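Local coordinates for extracellular protein containing a SCP domain (PDB 4IFA) that is of unknown function but is an extracellular protein of Bacillus anthracis carrying an SCP (CAP-family) domain, regarded as a vaccine candidate with a possible role in virulence, at residues Gln156-Tyr169 and Val180-Tyr194. Residues are numbered along the deposited sequence; the frame is centred on the assembly and turned at random. Where two conformers were deposited one is given.
Sequences QPLVPVEDGWAQLY and VRYMDDETLLRQRPY
W165 and Q167 pair through their backbones with M183 and R181 in antiparallel ladder bonds, Q167 N to R181 O measuring 2.8 Å. Among the side-chain bonds, W165 NE1 donates to D185 OD1 (2.9 Å), tilted 28° from the indole plane, which ties the strand to the first turn of helix 185-191. A phenol hydroxyl can donate or accept: Y194 OH donates to Q156 O (2.6 Å) in the carbonyl plane, while Y169 OH accepts from R181 NH2 (3.0 Å) at the guanidinium edge. The extended chain of Q167 (chi1 -175°) carries its amide beside R181, where OE1 takes a weak bond from NE. R181 NH1 turns to D297 in a salt bridge. The strands form the hairpin 164-171/176-183 within the seven-stranded antiparallel sheet of the CAP-associated N-terminal region, and helix 185-191 packs over the sheet face bearing W165, Q167, R181 and M183. Apolar contacts join the helix to that face. L188 lays its apolar methyl CD2 over the indole, where a polar group would gain less, 3.6 Å from the centroid of the W165 five-membered ring, a CH-pi contact. Its CD2 also meets L158 CD2 tip to tip, and selenomethionine M183 bends its flexible chain to bring CE to L158 CD1 (3.8 Å).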
loop_
_atom_site.group_PDB
_atom_site.type_symbol
_atom_site.label_atom_id
_atom_site.label_comp_id
_atom_site.label_asym_id
_atom_site.label_seq_id
_atom_site.Cartn_x
_atom_site.Cartn_y
_atom_site.Cartn_z
ATOM N N GLN A 156 -1.687 -11.666 -4.215
ATOM C CA GLN A 156 -0.672 -11.222 -3.261
ATOM C C GLN A 156 0.066 -12.371 -2.579
ATOM O O GLN A 156 0.107 -12.453 -1.346
ATOM C CB GLN A 156 -1.296 -10.275 -2.231
ATOM C CG GLN A 156 -2.551 -10.870 -1.568
ATOM C CD GLN A 156 -3.017 -10.114 -0.344
ATOM O OE1 GLN A 156 -2.214 -9.760 0.515
ATOM N NE2 GLN A 156 -4.333 -9.937 -0.219
ATOM N N PRO A 157 0.656 -13.267 -3.399
ATOM C CA PRO A 157 1.380 -14.414 -2.862
ATOM C C PRO A 157 2.666 -13.991 -2.107
ATOM O O PRO A 157 3.134 -12.857 -2.239
ATOM C CB PRO A 157 1.721 -15.237 -4.125
ATOM C CG PRO A 157 1.820 -14.202 -5.189
ATOM C CD PRO A 157 0.698 -13.255 -4.879
ATOM N N LEU A 158 3.228 -14.945 -1.360
ATOM C CA LEU A 158 4.430 -14.750 -0.532
ATOM C C LEU A 158 5.554 -15.690 -0.957
ATOM O O LEU A 158 5.325 -16.890 -1.152
ATOM C CB LEU A 158 4.096 -15.012 0.943
ATOM C CG LEU A 158 5.097 -14.389 1.918
ATOM C CD1 LEU A 158 4.943 -12.840 2.018
ATOM C CD2 LEU A 158 4.979 -15.044 3.305
ATOM N N VAL A 159 6.767 -15.153 -1.108
ATOM C CA VAL A 159 7.945 -15.944 -1.501
ATOM C C VAL A 159 9.065 -15.678 -0.493
ATOM O O VAL A 159 9.287 -14.531 -0.099
ATOM C CB VAL A 159 8.406 -15.618 -2.955
ATOM C CG1 VAL A 159 8.927 -14.214 -3.055
ATOM C CG2 VAL A 159 9.467 -16.609 -3.461
ATOM N N PRO A 160 9.780 -16.737 -0.072
ATOM C CA PRO A 160 10.845 -16.562 0.893
ATOM C C PRO A 160 12.045 -15.889 0.232
ATOM O O PRO A 160 12.306 -16.134 -0.960
ATOM C CB PRO A 160 11.186 -18.011 1.297
ATOM C CG PRO A 160 10.711 -18.852 0.167
ATOM C CD PRO A 160 9.567 -18.158 -0.437
ATOM N N VAL A 161 12.749 -15.043 0.985
ATOM C CA VAL A 161 13.952 -14.358 0.512
ATOM C C VAL A 161 14.964 -14.479 1.670
ATOM O O VAL A 161 14.540 -14.694 2.804
ATOM C CB VAL A 161 13.640 -12.899 0.147
ATOM C CG1 VAL A 161 14.868 -12.197 -0.341
ATOM C CG2 VAL A 161 12.534 -12.831 -0.924
ATOM N N GLU A 162 16.272 -14.364 1.407
ATOM C CA GLU A 162 17.301 -14.526 2.474
ATOM C C GLU A 162 16.903 -13.694 3.692
ATOM O O GLU A 162 16.715 -12.478 3.574
ATOM C CB GLU A 162 18.712 -14.168 1.967
ATOM C CG GLU A 162 19.855 -14.347 2.970
ATOM C CD GLU A 162 21.234 -14.180 2.332
ATOM O OE1 GLU A 162 22.093 -13.506 2.947
ATOM O OE2 GLU A 162 21.454 -14.701 1.207
ATOM N N ASP A 163 16.790 -14.306 4.869
ATOM C CA ASP A 163 16.323 -13.555 6.053
ATOM C C ASP A 163 15.041 -12.756 5.834
ATOM O O ASP A 163 14.966 -11.537 6.154
ATOM C CB ASP A 163 17.398 -12.617 6.600
ATOM C CG ASP A 163 18.243 -13.264 7.664
ATOM O OD1 ASP A 163 18.258 -14.511 7.765
ATOM O OD2 ASP A 163 18.885 -12.509 8.416
ATOM N N GLY A 164 14.057 -13.381 5.195
ATOM C CA GLY A 164 12.780 -12.726 5.129
ATOM C C GLY A 164 11.803 -13.218 4.083
ATOM O O GLY A 164 11.867 -14.353 3.626
ATOM N N TRP A 165 10.902 -12.320 3.698
ATOM C CA TRP A 165 9.821 -12.628 2.782
ATOM C C TRP A 165 9.559 -11.497 1.822
ATOM O O TRP A 165 9.849 -10.334 2.108
ATOM C CB TRP A 165 8.541 -12.823 3.601
ATOM C CG TRP A 165 8.734 -13.798 4.713
ATOM C CD1 TRP A 165 9.098 -13.524 5.993
ATOM C CD2 TRP A 165 8.662 -15.225 4.612
ATOM N NE1 TRP A 165 9.219 -14.698 6.716
ATOM C CE2 TRP A 165 8.959 -15.754 5.882
ATOM C CE3 TRP A 165 8.355 -16.105 3.570
ATOM C CZ2 TRP A 165 8.948 -17.117 6.138
ATOM C CZ3 TRP A 165 8.355 -17.470 3.834
ATOM C CH2 TRP A 165 8.640 -17.953 5.095
ATOM N N ALA A 166 8.959 -11.822 0.684
ATOM C CA ALA A 166 8.504 -10.826 -0.291
ATOM C C ALA A 166 7.059 -11.132 -0.610
ATOM O O ALA A 166 6.743 -12.223 -1.047
ATOM C CB ALA A 166 9.317 -10.849 -1.589
ATOM N N GLN A 167 6.181 -10.178 -0.364
ATOM C CA GLN A 167 4.770 -10.271 -0.742
ATOM C C GLN A 167 4.675 -9.587 -2.105
ATOM O O GLN A 167 5.013 -8.409 -2.249
ATOM C CB GLN A 167 3.895 -9.549 0.277
ATOM C CG GLN A 167 2.379 -9.644 0.115
ATOM C CD GLN A 167 1.640 -8.944 1.282
ATOM O OE1 GLN A 167 2.180 -8.060 1.954
ATOM N NE2 GLN A 167 0.385 -9.310 1.475
ATOM N N LEU A 168 4.179 -10.321 -3.088
ATOM C CA LEU A 168 4.172 -9.876 -4.491
ATOM C C LEU A 168 2.767 -9.449 -4.857
ATOM O O LEU A 168 1.898 -10.287 -5.067
ATOM C CB LEU A 168 4.681 -10.993 -5.408
ATOM C CG LEU A 168 6.039 -11.618 -5.045
ATOM C CD1 LEU A 168 6.344 -12.787 -6.006
ATOM C CD2 LEU A 168 7.141 -10.592 -5.091
ATOM N N TYR A 169 2.551 -8.138 -4.952
ATOM C CA TYR A 169 1.225 -7.615 -5.229
ATOM C C TYR A 169 0.984 -7.546 -6.733
ATOM O O TYR A 169 1.722 -6.887 -7.474
ATOM C CB TYR A 169 1.043 -6.233 -4.613
ATOM C CG TYR A 169 0.784 -6.185 -3.121
ATOM C CD1 TYR A 169 -0.420 -6.640 -2.595
ATOM C CD2 TYR A 169 1.694 -5.602 -2.233
ATOM C CE1 TYR A 169 -0.712 -6.557 -1.262
ATOM C CE2 TYR A 169 1.391 -5.495 -0.887
ATOM C CZ TYR A 169 0.204 -5.974 -0.414
ATOM O OH TYR A 169 -0.170 -5.826 0.916
ATOM N N VAL A 180 5.946 -4.690 -4.442
ATOM C CA VAL A 180 6.614 -5.750 -3.685
ATOM C C VAL A 180 6.762 -5.230 -2.252
ATOM O O VAL A 180 7.326 -4.157 -2.038
ATOM C CB VAL A 180 8.011 -6.083 -4.239
ATOM C CG1 VAL A 180 8.701 -7.131 -3.383
ATOM C CG2 VAL A 180 7.902 -6.585 -5.707
ATOM N N ARG A 181 6.254 -6.010 -1.291
ATOM C CA ARG A 181 6.428 -5.708 0.129
ATOM C C ARG A 181 7.383 -6.705 0.742
ATOM O O ARG A 181 7.027 -7.840 0.958
ATOM C CB ARG A 181 5.083 -5.688 0.890
ATOM C CG ARG A 181 5.217 -5.190 2.310
ATOM C CD ARG A 181 4.058 -5.653 3.168
ATOM N NE ARG A 181 2.728 -5.174 2.782
ATOM C CZ ARG A 181 2.093 -4.105 3.262
ATOM N NH1 ARG A 181 2.666 -3.280 4.094
ATOM N NH2 ARG A 181 0.853 -3.843 2.861
ATOM N N TYR A 182 8.601 -6.262 1.080
ATOM C CA TYR A 182 9.563 -7.093 1.743
ATOM C C TYR A 182 9.314 -6.991 3.247
ATOM O O TYR A 182 9.023 -5.902 3.734
ATOM C CB TYR A 182 10.978 -6.595 1.490
ATOM C CG TYR A 182 11.380 -6.661 0.023
ATOM C CD1 TYR A 182 11.548 -7.875 -0.606
ATOM C CD2 TYR A 182 11.643 -5.508 -0.711
ATOM C CE1 TYR A 182 11.925 -7.953 -1.955
ATOM C CE2 TYR A 182 12.043 -5.569 -2.019
ATOM C CZ TYR A 182 12.208 -6.782 -2.645
ATOM O OH TYR A 182 12.602 -6.822 -3.969
HETATM N N MSE A 183 9.389 -8.126 3.929
HETATM C CA MSE A 183 9.196 -8.162 5.383
HETATM C C MSE A 183 10.090 -9.158 6.049
HETATM O O MSE A 183 10.277 -10.247 5.525
HETATM C CB MSE A 183 7.761 -8.604 5.686
HETATM C CG MSE A 183 6.676 -7.668 5.205
HETATM SE SE MSE A 183 4.843 -8.395 5.558
HETATM C CE MSE A 183 4.808 -9.585 4.056
ATOM N N ASP A 184 10.649 -8.804 7.206
ATOM C CA ASP A 184 11.354 -9.783 8.031
ATOM C C ASP A 184 10.275 -10.648 8.745
ATOM O O ASP A 184 9.061 -10.393 8.621
ATOM C CB ASP A 184 12.384 -9.116 8.995
ATOM C CG ASP A 184 11.761 -8.198 10.039
ATOM O OD1 ASP A 184 10.519 -8.070 10.143
ATOM O OD2 ASP A 184 12.554 -7.582 10.789
ATOM N N ASP A 185 10.701 -11.699 9.453
ATOM C CA ASP A 185 9.740 -12.597 10.108
ATOM C C ASP A 185 8.783 -11.861 11.063
ATOM O O ASP A 185 7.563 -12.076 11.045
ATOM C CB ASP A 185 10.464 -13.652 10.949
ATOM C CG ASP A 185 11.252 -14.688 10.127
ATOM O OD1 ASP A 185 11.198 -14.728 8.884
ATOM O OD2 ASP A 185 11.935 -15.510 10.777
ATOM N N GLU A 186 9.354 -10.990 11.890
ATOM C CA GLU A 186 8.591 -10.248 12.907
ATOM C C GLU A 186 7.515 -9.383 12.243
ATOM O O GLU A 186 6.353 -9.356 12.658
ATOM C CB GLU A 186 9.535 -9.391 13.771
ATOM C CG GLU A 186 10.777 -10.104 14.410
ATOM C CD GLU A 186 10.493 -11.028 15.592
ATOM O OE1 GLU A 186 9.971 -10.556 16.631
ATOM O OE2 GLU A 186 10.881 -12.223 15.512
ATOM N N THR A 187 7.871 -8.703 11.156
ATOM C CA THR A 187 6.901 -7.887 10.468
ATOM C C THR A 187 5.771 -8.715 9.846
ATOM O O THR A 187 4.618 -8.302 9.864
ATOM C CB THR A 187 7.581 -6.995 9.411
ATOM O OG1 THR A 187 8.578 -6.188 10.066
ATOM C CG2 THR A 187 6.566 -6.116 8.695
ATOM N N LEU A 188 6.103 -9.865 9.238
ATOM C CA LEU A 188 5.078 -10.727 8.631
ATOM C C LEU A 188 4.022 -11.181 9.665
ATOM O O LEU A 188 2.811 -11.193 9.408
ATOM C CB LEU A 188 5.756 -11.960 8.008
ATOM C CG LEU A 188 4.838 -13.061 7.441
ATOM C CD1 LEU A 188 4.014 -12.575 6.285
ATOM C CD2 LEU A 188 5.665 -14.301 7.045
ATOM N N LEU A 189 4.489 -11.542 10.835
ATOM C CA LEU A 189 3.587 -12.002 11.899
ATOM C C LEU A 189 2.657 -10.886 12.425
ATOM O O LEU A 189 1.521 -11.155 12.773
ATOM C CB LEU A 189 4.395 -12.661 13.012
ATOM C CG LEU A 189 5.106 -13.944 12.543
ATOM C CD1 LEU A 189 6.077 -14.448 13.571
ATOM C CD2 LEU A 189 4.099 -15.037 12.179
ATOM N N ARG A 190 3.149 -9.653 12.485
ATOM C CA ARG A 190 2.360 -8.474 12.910
ATOM C C ARG A 190 1.276 -8.069 11.886
ATOM O O ARG A 190 0.112 -7.840 12.252
ATOM C CB ARG A 190 3.323 -7.290 13.072
ATOM C CG ARG A 190 4.418 -7.554 14.103
ATOM C CD ARG A 190 4.067 -7.106 15.460
ATOM N NE ARG A 190 4.662 -5.808 15.778
ATOM C CZ ARG A 190 5.855 -5.648 16.365
ATOM N NH1 ARG A 190 6.303 -4.424 16.639
ATOM N NH2 ARG A 190 6.610 -6.697 16.693
ATOM N N GLN A 191 1.696 -7.975 10.619
ATOM C CA GLN A 191 0.830 -7.628 9.462
ATOM C C GLN A 191 -0.293 -8.650 9.277
ATOM O O GLN A 191 -1.435 -8.287 8.997
ATOM C CB GLN A 191 1.644 -7.576 8.141
ATOM C CG GLN A 191 2.431 -6.262 7.772
ATOM C CD GLN A 191 1.621 -5.220 6.976
ATOM O OE1 GLN A 191 0.832 -5.554 6.079
ATOM N NE2 GLN A 191 1.848 -3.945 7.282
ATOM N N ARG A 192 0.049 -9.932 9.411
ATOM C CA ARG A 192 -0.911 -11.052 9.188
ATOM C C ARG A 192 -1.726 -10.899 7.904
ATOM O O ARG A 192 -2.932 -10.734 7.934
ATOM C CB ARG A 192 -1.866 -11.211 10.379
ATOM C CG ARG A 192 -1.150 -11.470 11.673
ATOM C CD ARG A 192 -2.092 -11.975 12.763
ATOM N NE ARG A 192 -1.400 -12.187 14.040
ATOM C CZ ARG A 192 -1.921 -12.820 15.093
ATOM N NH1 ARG A 192 -3.151 -13.333 15.047
ATOM N NH2 ARG A 192 -1.208 -12.954 16.210
ATOM N N PRO A 193 -1.062 -10.972 6.750
ATOM C CA PRO A 193 -1.808 -10.741 5.512
ATOM C C PRO A 193 -2.798 -11.825 5.118
ATOM O O PRO A 193 -3.654 -11.573 4.267
ATOM C CB PRO A 193 -0.724 -10.649 4.448
ATOM C CG PRO A 193 0.525 -10.930 5.087
ATOM C CD PRO A 193 0.389 -11.051 6.540
ATOM N N TYR A 194 -2.671 -13.013 5.714
ATOM C CA TYR A 194 -3.517 -14.150 5.393
ATOM C C TYR A 194 -3.999 -14.818 6.690
ATOM O O TYR A 194 -3.541 -14.475 7.782
ATOM C CB TYR A 194 -2.715 -15.193 4.603
ATOM C CG TYR A 194 -1.700 -14.617 3.622
ATOM C CD1 TYR A 194 -2.104 -13.976 2.447
ATOM C CD2 TYR A 194 -0.339 -14.738 3.860
ATOM C CE1 TYR A 194 -1.170 -13.442 1.551
ATOM C CE2 TYR A 194 0.612 -14.225 2.950
ATOM C CZ TYR A 194 0.193 -13.584 1.820
ATOM O OH TYR A 194 1.168 -13.102 0.967
HETATM O O HOH W 1 -4.870 -10.258 2.431
HETATM O O HOH W 2 1.021 -7.575 4.544
#